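Local coordinates for uncharacterized protein (Shigella flexneri 5a str. M90T, PDB 5EUR) that is of unknown function, belongs to an uncharacterised domain family and has been linked, tentatively, with glutathione S-transferase, at residues Leu8-Ser13 and His58-Asp63; Ile53-His58 and Gln83-Arg88. One frame throughout, in Å; residues are numbered along the deposited sequence.

In the fold
Both interactions use helix 47-59 and share His58, and their centres lie about 9 Å apart. Interaction 1 joins the end of that helix to strand 10-12. Its centre is about 4 Å from the centre of the chain, yet it is a surface contact, built from aliphatic side chains and one bridging water. Interaction 2 sets the same helix beside helix 79-99, and its centre is about 10 Å from the centre of the chain. It is partly buried, and its chemistry is polar, with a salt bridge and a histidine-carboxylate bond. The two touch directly: Leu8 N approaches Asp56 OD2 at 3.0 Å, a probable hydrogen bond, and the methyl of Ala59 packs on Arg88.

Interaction 1 (Leu8-Ser13 and His58-Asp63); sequences LDIALS and HAAGLD
A Schellman motif ends helix 47-59, and the turn it makes packs against strand 10-12, an outermost strand, within this chain, of its antiparallel sheet. Ala60 meets Ile10 first. The methyl of Ala60 lies against the branch point of the isoleucine, with Ala60 CB 3.7 Å from both Ile10 CB and Ile10 CG2. With chi1 of Ile10 at -54°, CG1 lies beside the backbone N and CG2 opposite that N, which turns CG2 to the helix end. Beyond the turn Leu62 reaches back with both methyls. Leu62 CD1 comes within 4.2 Å of Ile10 CG2, and Leu62 CD2 lies 4.1 Å from Leu12 CD1. Leu62 therefore spans the two strand residues and crosses each of them at a slant. Leu12 also rests its CB over Ala60 O at 4.1 Å.

Gly61 has a positive phi of 92°, which reverses the chain here. Its N bonds to His58 O at 3.0 Å, closing the last turn.

The polar link between the segments is a water. It accepts from Leu12 N at 2.9 Å and donates to Ala60 O at 2.7 Å, so it joins a peptide N-H of strand 10-12 to the carbonyl at the helix end.

Phe31 of helix 28-43 touches both Ile10 and Leu62, and Ile57 of helix 47-59 does the same. Arg89 of helix 79-99 bonds to the carbonyls of His58 and Leu62. The strand itself pairs with its sheet neighbour through Ala11 and Leu20.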
ATOM      1  N   LEU A   8      -3.318  -5.265  13.785  1.00 17.87           N
ATOM      2  CA  LEU A   8      -2.683  -5.661  12.536  1.00 18.55           C
ATOM      3  C   LEU A   8      -2.317  -7.133  12.588  1.00 22.49           C
ATOM      4  O   LEU A   8      -1.604  -7.576  13.494  1.00 25.00           O
ATOM      5  CB  LEU A   8      -1.445  -4.812  12.257  1.00 18.45           C
ATOM      6  CG  LEU A   8      -1.645  -3.295  12.164  1.00 18.80           C
ATOM      7  CD1 LEU A   8      -0.306  -2.628  11.872  1.00 21.54           C
ATOM      8  CD2 LEU A   8      -2.677  -2.933  11.092  1.00 22.13           C
ATOM      9  N   ASP A   9      -2.812  -7.877  11.609  1.00 21.79           N
ATOM     10  CA  ASP A   9      -2.560  -9.305  11.470  1.00 24.25           C
ATOM     11  C   ASP A   9      -1.290  -9.441  10.650  1.00 23.73           C
ATOM     12  O   ASP A   9      -1.333  -9.484   9.420  1.00 23.78           O
ATOM     13  CB  ASP A   9      -3.747  -9.977  10.791  1.00 28.06           C
ATOM     14  CG  ASP A   9      -3.516 -11.445  10.525  1.00 34.01           C
ATOM     15  OD1 ASP A   9      -2.627 -12.039  11.171  1.00 36.71           O
ATOM     16  OD2 ASP A   9      -4.221 -11.999   9.658  1.00 34.72           O
ATOM     17  N   ILE A  10      -0.144  -9.496  11.336  1.00 26.17           N
ATOM     18  CA  ILE A  10       1.163  -9.549  10.687  1.00 16.58           C
ATOM     19  C   ILE A  10       1.926 -10.772  11.179  1.00 20.35           C
ATOM     20  O   ILE A  10       2.146 -10.932  12.386  1.00 21.00           O
ATOM     21  CB  ILE A  10       2.008  -8.292  10.961  1.00 15.75           C
ATOM     22  CG1 ILE A  10       1.274  -7.007  10.588  1.00 17.73           C
ATOM     23  CG2 ILE A  10       3.310  -8.368  10.194  1.00 15.33           C
ATOM     24  CD1 ILE A  10       1.970  -5.777  11.188  1.00 15.00           C
ATOM     25  N   ALA A  11       2.392 -11.587  10.243  1.00 17.94           N
ATOM     26  CA  ALA A  11       3.294 -12.686  10.555  1.00 17.05           C
ATOM     27  C   ALA A  11       4.541 -12.542   9.706  1.00 21.15           C
ATOM     28  O   ALA A  11       4.445 -12.337   8.494  1.00 20.10           O
ATOM     29  CB  ALA A  11       2.633 -14.041  10.301  1.00 20.48           C
ATOM     30  N   LEU A  12       5.703 -12.657  10.339  1.00 20.83           N
ATOM     31  CA  LEU A  12       6.976 -12.591   9.641  1.00 19.14           C
ATOM     32  C   LEU A  12       7.391 -13.998   9.223  1.00 20.34           C
ATOM     33  O   LEU A  12       7.277 -14.948  10.002  1.00 22.43           O
ATOM     34  CB  LEU A  12       8.027 -11.952  10.557  1.00 20.93           C
ATOM     35  CG  LEU A  12       9.439 -11.627  10.077  1.00 22.69           C
ATOM     36  CD1 LEU A  12       9.399 -10.722   8.864  1.00 19.01           C
ATOM     37  CD2 LEU A  12      10.206 -10.934  11.192  1.00 22.24           C
ATOM     38  N   SER A  13       7.847 -14.130   7.982  1.00 19.87           N
ATOM     39  CA  SER A  13       8.250 -15.424   7.450  1.00 23.17           C
ATOM     40  C   SER A  13       9.493 -15.937   8.175  1.00 23.06           C
ATOM     41  O   SER A  13      10.257 -15.177   8.771  1.00 22.18           O
ATOM     42  CB  SER A  13       8.532 -15.326   5.947  1.00 22.25           C
ATOM     43  OG  SER A  13       9.735 -14.614   5.673  1.00 19.14           O
ATOM     44  N   HIS A  58       5.762  -3.719  16.565  1.00 14.82           N
ATOM     45  CA  HIS A  58       6.666  -4.307  17.551  1.00 16.27           C
ATOM     46  C   HIS A  58       6.262  -5.738  17.875  1.00 16.41           C
ATOM     47  O   HIS A  58       7.110  -6.641  17.916  1.00 16.01           O
ATOM     48  CB  HIS A  58       6.648  -3.441  18.812  1.00 14.12           C
ATOM     49  CG  HIS A  58       7.659  -3.831  19.849  1.00 16.68           C
ATOM     50  ND1 HIS A  58       9.009  -3.592  19.703  1.00 16.20           N
ATOM     51  CD2 HIS A  58       7.501  -4.395  21.071  1.00 17.29           C
ATOM     52  CE1 HIS A  58       9.645  -4.008  20.791  1.00 17.37           C
ATOM     53  NE2 HIS A  58       8.755  -4.511  21.627  1.00 17.10           N
ATOM     54  N   ALA A  59       4.965  -5.961  18.080  1.00 14.59           N
ATOM     55  CA  ALA A  59       4.465  -7.288  18.430  1.00 17.42           C
ATOM     56  C   ALA A  59       4.748  -8.313  17.342  1.00 18.08           C
ATOM     57  O   ALA A  59       4.889  -9.508  17.638  1.00 19.02           O
ATOM     58  CB  ALA A  59       2.965  -7.225  18.701  1.00 19.78           C
ATOM     59  N   ALA A  60       4.800  -7.878  16.079  1.00 15.65           N
ATOM     60  CA  ALA A  60       5.057  -8.799  14.983  1.00 18.45           C
ATOM     61  C   ALA A  60       6.532  -9.145  14.812  1.00 19.03           C
ATOM     62  O   ALA A  60       6.863  -9.961  13.945  1.00 22.63           O
ATOM     63  CB  ALA A  60       4.507  -8.210  13.680  1.00 19.33           C
ATOM     64  N   GLY A  61       7.425  -8.547  15.589  1.00 17.00           N
ATOM     65  CA  GLY A  61       8.839  -8.789  15.412  1.00 19.76           C
ATOM     66  C   GLY A  61       9.542  -7.824  14.490  1.00 19.78           C
ATOM     67  O   GLY A  61      10.720  -8.037  14.174  1.00 19.51           O
ATOM     68  N   LEU A  62       8.863  -6.768  14.060  1.00 17.55           N
ATOM     69  CA  LEU A  62       9.434  -5.759  13.186  1.00 15.42           C
ATOM     70  C   LEU A  62       9.980  -4.598  14.013  1.00 13.57           C
ATOM     71  O   LEU A  62       9.750  -4.500  15.219  1.00 16.23           O
ATOM     72  CB  LEU A  62       8.384  -5.273  12.190  1.00 13.84           C
ATOM     73  CG  LEU A  62       7.803  -6.384  11.315  1.00 16.84           C
ATOM     74  CD1 LEU A  62       6.616  -5.867  10.481  1.00 17.76           C
ATOM     75  CD2 LEU A  62       8.878  -6.950  10.420  1.00 20.74           C
ATOM     76  N   ASP A  63      10.710  -3.696  13.347  1.00 14.17           N
ATOM     77  CA  ASP A  63      11.393  -2.612  14.056  1.00 16.03           C
ATOM     78  C   ASP A  63      10.472  -1.404  14.162  1.00 15.32           C
ATOM     79  O   ASP A  63      10.345  -0.623  13.215  1.00 16.74           O
ATOM     80  CB  ASP A  63      12.690  -2.250  13.351  1.00 15.67           C
ATOM     81  CG  ASP A  63      13.545  -1.302  14.158  1.00 19.22           C
ATOM     82  OD1 ASP A  63      13.051  -0.745  15.173  1.00 18.35           O
ATOM     83  OD2 ASP A  63      14.720  -1.122  13.770  1.00 22.81           O
TER
HETATM   84  O   HOH W   1       5.839 -12.325  13.247  1.00 23.74           O

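Interaction 2 (Ile53-His58 and Gln83-Arg88); sequences ILNDIH and QEAERR
His58 and Glu86 both extend CG anti to their backbone N, and the bend of Glu86 at chi2, 71°, turns its carboxylate toward the imidazole. His58 NE2 donates to Glu86 OE1 at 2.6 Å. The oxygen lies close to the ring plane and is met nearly along its C-O axis. The two flat groups are tilted 42° apart.

The second polar link uses Arg88, whose chain bends at chi3. Arg88 NH1 donates to Asp56 OD1 over 3.3 Å, a long but nearly straight bond within a salt bridge. The carboxylate oxygen lies in the guanidinium plane, while the two planes stand 75° apart.

Between these links the methyl of Ala85 packs against Asn55. Its CB is 3.5 Å from Asn55 O and 3.6 Å from Asn55 OD1. Such a small side chain suits the close approach here: the axes of 53-58 and 83-88 come within 8.5 Å and run in nearly the same direction.

Several of these groups have a second partner. Asn55 OD1 accepts from Trp74 NE1, the other oxygen of Asp56 is engaged by Leu8, and Glu86 OE2 pairs with Lys90. The nearby carboxylate of Glu86 would favour a protonated imidazole, but Lys90 probably offsets part of that effect. The two helices are thus tied on either side of a methyl contact, by one short histidine bond and one longer ion pair.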
ATOM      1  N   ILE A  53      -0.537   1.451  15.937  1.00 16.08           N
ATOM      2  CA  ILE A  53       0.149   0.849  14.797  1.00 14.46           C
ATOM      3  C   ILE A  53       1.508   0.307  15.219  1.00 12.91           C
ATOM      4  O   ILE A  53       1.866  -0.838  14.915  1.00 14.62           O
ATOM      5  CB  ILE A  53       0.297   1.876  13.663  1.00 13.64           C
ATOM      6  CG1 ILE A  53      -1.076   2.219  13.078  1.00 15.01           C
ATOM      7  CG2 ILE A  53       1.203   1.330  12.585  1.00 13.42           C
ATOM      8  CD1 ILE A  53      -1.053   3.514  12.252  1.00 14.25           C
ATOM      9  N   LEU A  54       2.291   1.130  15.922  1.00 14.30           N
ATOM     10  CA  LEU A  54       3.662   0.731  16.243  1.00 14.88           C
ATOM     11  C   LEU A  54       3.697  -0.376  17.289  1.00 16.61           C
ATOM     12  O   LEU A  54       4.624  -1.188  17.287  1.00 15.68           O
ATOM     13  CB  LEU A  54       4.481   1.949  16.668  1.00 13.51           C
ATOM     14  CG  LEU A  54       4.814   2.851  15.461  1.00 12.21           C
ATOM     15  CD1 LEU A  54       5.478   4.147  15.890  1.00 16.00           C
ATOM     16  CD2 LEU A  54       5.717   2.100  14.473  1.00 12.94           C
ATOM     17  N   ASN A  55       2.708  -0.437  18.177  1.00 13.99           N
ATOM     18  CA  ASN A  55       2.637  -1.597  19.057  1.00 16.03           C
ATOM     19  C   ASN A  55       2.410  -2.875  18.253  1.00 16.32           C
ATOM     20  O   ASN A  55       3.008  -3.911  18.551  1.00 16.86           O
ATOM     21  CB  ASN A  55       1.553  -1.402  20.118  1.00 16.52           C
ATOM     22  CG  ASN A  55       2.036  -0.570  21.302  1.00 19.85           C
ATOM     23  OD1 ASN A  55       3.207  -0.638  21.699  1.00 21.66           O
ATOM     24  ND2 ASN A  55       1.128   0.188  21.893  1.00 27.81           N
ATOM     25  N   ASP A  56       1.582  -2.821  17.205  1.00 14.44           N
ATOM     26  CA  ASP A  56       1.407  -4.021  16.383  1.00 17.77           C
ATOM     27  C   ASP A  56       2.655  -4.347  15.563  1.00 15.56           C
ATOM     28  O   ASP A  56       2.968  -5.532  15.331  1.00 16.72           O
ATOM     29  CB  ASP A  56       0.186  -3.842  15.482  1.00 17.78           C
ATOM     30  CG  ASP A  56      -1.103  -3.849  16.273  1.00 23.57           C
ATOM     31  OD1 ASP A  56      -1.091  -4.321  17.446  1.00 23.24           O
ATOM     32  OD2 ASP A  56      -2.114  -3.370  15.739  1.00 20.36           O
ATOM     33  N   ILE A  57       3.371  -3.315  15.107  1.00 15.79           N
ATOM     34  CA  ILE A  57       4.637  -3.527  14.411  1.00 15.22           C
ATOM     35  C   ILE A  57       5.632  -4.224  15.335  1.00 14.64           C
ATOM     36  O   ILE A  57       6.260  -5.220  14.963  1.00 15.59           O
ATOM     37  CB  ILE A  57       5.182  -2.181  13.892  1.00 14.67           C
ATOM     38  CG1 ILE A  57       4.249  -1.605  12.821  1.00 17.00           C
ATOM     39  CG2 ILE A  57       6.610  -2.318  13.387  1.00 15.89           C
ATOM     40  CD1 ILE A  57       3.968  -2.565  11.666  1.00 18.02           C
ATOM     41  N   HIS A  58       5.762  -3.719  16.565  1.00 14.82           N
ATOM     42  CA  HIS A  58       6.666  -4.307  17.551  1.00 16.27           C
ATOM     43  C   HIS A  58       6.262  -5.738  17.875  1.00 16.41           C
ATOM     44  O   HIS A  58       7.110  -6.641  17.916  1.00 16.01           O
ATOM     45  CB  HIS A  58       6.648  -3.441  18.812  1.00 14.12           C
ATOM     46  CG  HIS A  58       7.659  -3.831  19.849  1.00 16.68           C
ATOM     47  ND1 HIS A  58       9.009  -3.592  19.703  1.00 16.20           N
ATOM     48  CD2 HIS A  58       7.501  -4.395  21.071  1.00 17.29           C
ATOM     49  CE1 HIS A  58       9.645  -4.008  20.791  1.00 17.37           C
ATOM     50  NE2 HIS A  58       8.755  -4.511  21.627  1.00 17.10           N
ATOM     51  N   GLN A  83       4.237  -2.828  26.880  1.00 23.10           N
ATOM     52  CA  GLN A  83       4.658  -4.100  27.458  1.00 20.37           C
ATOM     53  C   GLN A  83       3.818  -5.258  26.938  1.00 19.44           C
ATOM     54  O   GLN A  83       4.337  -6.359  26.729  1.00 22.70           O
ATOM     55  CB  GLN A  83       4.600  -4.026  28.986  1.00 22.12           C
ATOM     56  CG  GLN A  83       4.942  -5.335  29.687  1.00 23.65           C
ATOM     57  CD  GLN A  83       6.320  -5.868  29.340  1.00 18.40           C
ATOM     58  OE1 GLN A  83       7.213  -5.124  28.931  1.00 23.05           O
ATOM     59  NE2 GLN A  83       6.502  -7.175  29.512  1.00 21.01           N
ATOM     60  N   GLU A  84       2.523  -5.037  26.715  1.00 19.60           N
ATOM     61  CA  GLU A  84       1.709  -6.074  26.088  1.00 23.15           C
ATOM     62  C   GLU A  84       2.229  -6.382  24.690  1.00 20.11           C
ATOM     63  O   GLU A  84       2.302  -7.552  24.282  1.00 22.33           O
ATOM     64  CB  GLU A  84       0.243  -5.644  26.051  1.00 27.67           C
ATOM     65  CG  GLU A  84      -0.419  -5.610  27.428  1.00 30.74           C
ATOM     66  CD  GLU A  84      -0.335  -6.941  28.152  1.00 33.32           C
ATOM     67  OE1 GLU A  84      -0.627  -7.984  27.524  1.00 37.64           O
ATOM     68  OE2 GLU A  84       0.042  -6.947  29.345  1.00 36.95           O
ATOM     69  N   ALA A  85       2.632  -5.337  23.958  1.00 17.79           N
ATOM     70  CA  ALA A  85       3.270  -5.558  22.664  1.00 17.19           C
ATOM     71  C   ALA A  85       4.560  -6.359  22.808  1.00 19.19           C
ATOM     72  O   ALA A  85       4.850  -7.233  21.987  1.00 19.71           O
ATOM     73  CB  ALA A  85       3.546  -4.219  21.981  1.00 19.18           C
ATOM     74  N   GLU A  86       5.352  -6.068  23.840  1.00 16.34           N
ATOM     75  CA  GLU A  86       6.602  -6.793  24.052  1.00 19.45           C
ATOM     76  C   GLU A  86       6.349  -8.269  24.359  1.00 21.64           C
ATOM     77  O   GLU A  86       7.073  -9.142  23.871  1.00 21.15           O
ATOM     78  CB  GLU A  86       7.406  -6.132  25.175  1.00 18.59           C
ATOM     79  CG  GLU A  86       8.691  -6.869  25.539  1.00 20.68           C
ATOM     80  CD  GLU A  86       9.794  -6.773  24.485  1.00 26.37           C
ATOM     81  OE1 GLU A  86       9.744  -5.872  23.622  1.00 23.92           O
ATOM     82  OE2 GLU A  86      10.731  -7.608  24.525  1.00 25.36           O
ATOM     83  N   ARG A  87       5.321  -8.572  25.153  1.00 20.84           N
ATOM     84  CA  ARG A  87       4.970  -9.969  25.406  1.00 20.59           C
ATOM     85  C   ARG A  87       4.637 -10.691  24.110  1.00 25.50           C
ATOM     86  O   ARG A  87       5.108 -11.814  23.865  1.00 24.12           O
ATOM     87  CB  ARG A  87       3.784 -10.042  26.363  1.00 24.14           C
ATOM     88  CG  ARG A  87       4.163  -9.800  27.804  1.00 25.10           C
ATOM     89  CD  ARG A  87       2.938  -9.688  28.689  1.00 32.50           C
ATOM     90  NE  ARG A  87       2.182 -10.937  28.773  1.00 33.79           N
ATOM     91  CZ  ARG A  87       2.373 -11.872  29.703  1.00 36.02           C
ATOM     92  NH1 ARG A  87       3.307 -11.712  30.627  1.00 35.62           N
ATOM     93  NH2 ARG A  87       1.630 -12.970  29.707  1.00 36.25           N
ATOM     94  N   ARG A  88       3.828 -10.046  23.257  1.00 23.74           N
ATOM     95  CA  ARG A  88       3.494 -10.642  21.963  1.00 23.41           C
ATOM     96  C   ARG A  88       4.745 -10.831  21.104  1.00 22.25           C
ATOM     97  O   ARG A  88       4.897 -11.859  20.434  1.00 22.58           O
ATOM     98  CB  ARG A  88       2.453  -9.755  21.269  1.00 22.87           C
ATOM     99  CG  ARG A  88       1.125  -9.682  22.049  1.00 27.22           C
ATOM    100  CD  ARG A  88       0.082  -8.731  21.445  1.00 28.67           C
ATOM    101  NE  ARG A  88      -0.108  -8.845  20.006  1.00 34.53           N
ATOM    102  CZ  ARG A  88      -0.321  -7.809  19.198  1.00 32.41           C
ATOM    103  NH1 ARG A  88      -0.365  -6.572  19.686  1.00 31.06           N
ATOM    104  NH2 ARG A  88      -0.490  -8.010  17.900  1.00 33.45           N
TER